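Local coordinates for protein cyclic nucleotide-gated potassium channel mll3241 (Mesorhizobium loti, PDB 4MUV) that forms a homotetrameric potassium channel opened by cyclic AMP, here represented by its cytoplasmic cyclic nucleotide-binding domain with cyclic GMP bound, at residues A[125-128]-A[129-133]. The protein carries 3 engineered substitutions. Residues are numbered along the deposited sequence; the frame is centred on the assembly and turned at random. Where two conformers were deposited one is given.
Sequences AEIF and RKTAL
E126 and R129 run alongside each other in one direction on one turn of helix 122-139. In the modelled conformer of E126, one of two, the NE edge of the guanidinium faces the carboxylate, with one nitrogen to each oxygen. R129 NE bonds to E126 OE1 at 2.9 Å, and R129 NH2 bonds to E126 OE2 at 2.6 Å. Both oxygens sit close to the guanidinium plane. The carboxylate is turned 49° against that plane, so both donors reach it from above its own plane. The R129 chain bends at chi3 (67°), which swings NE and NH2 back to the glutamate. K130 stays extended beyond CG and slants across E126. K130 CE lies 3.2 Å from E126 OE2, while K130 NZ makes a long salt bridge to the same oxygen at 3.8 Å.

Beneath these side chains runs the regular backbone ladder, with N of R129, K130, T131 and A132 bonded to O of A125, E126, I127 and F128. T131 OG1 stands 2.9 Å from I127 O. F128 faces the domain interior, where its ring meets F82 edge-to-face and also packs on F114. The helix also carries ligand-binding R135. In this stretch F128 and A132 pack on the domain, T131 touches E85 of the nucleotide site, and E126, R129 and K130 form a charged outer group. There R129, with a weaker contribution from K130, would help keep E126 ionised.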
# COMPACT_ATOMS: atom_id res chain seq x y z
N ALA A 125 3.95 10.79 -6.85
CA ALA A 125 4.89 11.05 -5.77
C ALA A 125 4.33 12.12 -4.85
O ALA A 125 4.44 12.02 -3.63
CB ALA A 125 6.20 11.50 -6.32
N GLU A 126 3.72 13.15 -5.43
CA GLU A 126 3.13 14.24 -4.65
C GLU A 126 1.92 13.79 -3.86
O GLU A 126 1.72 14.22 -2.72
CB GLU A 126 2.76 15.42 -5.57
CG GLU A 126 2.32 16.68 -4.82
CD GLU A 126 3.46 17.38 -4.10
OE1 GLU A 126 4.55 16.78 -3.95
OE2 GLU A 126 3.28 18.54 -3.68
N ILE A 127 1.09 12.92 -4.46
CA ILE A 127 -0.04 12.37 -3.71
C ILE A 127 0.46 11.61 -2.48
O ILE A 127 -0.10 11.76 -1.39
CB ILE A 127 -0.93 11.48 -4.58
CG1 ILE A 127 -1.70 12.37 -5.56
CG2 ILE A 127 -1.90 10.63 -3.74
CD1 ILE A 127 -2.28 11.63 -6.74
N PHE A 128 1.51 10.80 -2.63
CA PHE A 128 2.04 10.08 -1.46
C PHE A 128 2.58 11.06 -0.41
O PHE A 128 2.34 10.90 0.79
CB PHE A 128 3.15 9.11 -1.88
CG PHE A 128 2.69 7.89 -2.64
CD1 PHE A 128 1.55 7.21 -2.28
CD2 PHE A 128 3.40 7.45 -3.73
CE1 PHE A 128 1.18 6.08 -2.97
CE2 PHE A 128 3.03 6.32 -4.42
CZ PHE A 128 1.91 5.64 -4.04
N ARG A 129 3.30 12.07 -0.87
CA ARG A 129 3.92 13.03 0.04
C ARG A 129 2.82 13.77 0.82
O ARG A 129 2.92 13.93 2.05
CB ARG A 129 4.82 14.02 -0.72
CG ARG A 129 5.65 14.95 0.21
CD ARG A 129 6.43 16.02 -0.56
NE ARG A 129 5.54 16.99 -1.19
CZ ARG A 129 4.94 17.99 -0.56
NH1 ARG A 129 5.13 18.19 0.73
NH2 ARG A 129 4.13 18.80 -1.24
N LYS A 130 1.78 14.20 0.13
CA LYS A 130 0.68 14.91 0.80
C LYS A 130 -0.14 14.01 1.71
O LYS A 130 -0.59 14.45 2.75
CB LYS A 130 -0.20 15.62 -0.22
CG LYS A 130 0.49 16.81 -0.85
CD LYS A 130 -0.41 17.50 -1.86
CE LYS A 130 0.31 18.66 -2.50
NZ LYS A 130 -0.45 19.25 -3.63
N THR A 131 -0.34 12.76 1.31
CA THR A 131 -1.06 11.80 2.16
C THR A 131 -0.29 11.58 3.47
O THR A 131 -0.89 11.57 4.55
CB THR A 131 -1.29 10.47 1.41
OG1 THR A 131 -2.17 10.70 0.31
CG2 THR A 131 -1.93 9.46 2.33
N ALA A 132 1.03 11.46 3.39
CA ALA A 132 1.86 11.32 4.60
C ALA A 132 1.71 12.55 5.49
O ALA A 132 1.52 12.41 6.71
CB ALA A 132 3.32 11.12 4.22
N LEU A 133 1.73 13.74 4.91
CA LEU A 133 1.51 14.96 5.67
C LEU A 133 0.14 15.01 6.33
O LEU A 133 0.02 15.38 7.49
CB LEU A 133 1.70 16.20 4.80
CG LEU A 133 3.13 16.58 4.46
CD1 LEU A 133 3.11 17.72 3.50
CD2 LEU A 133 3.92 16.96 5.71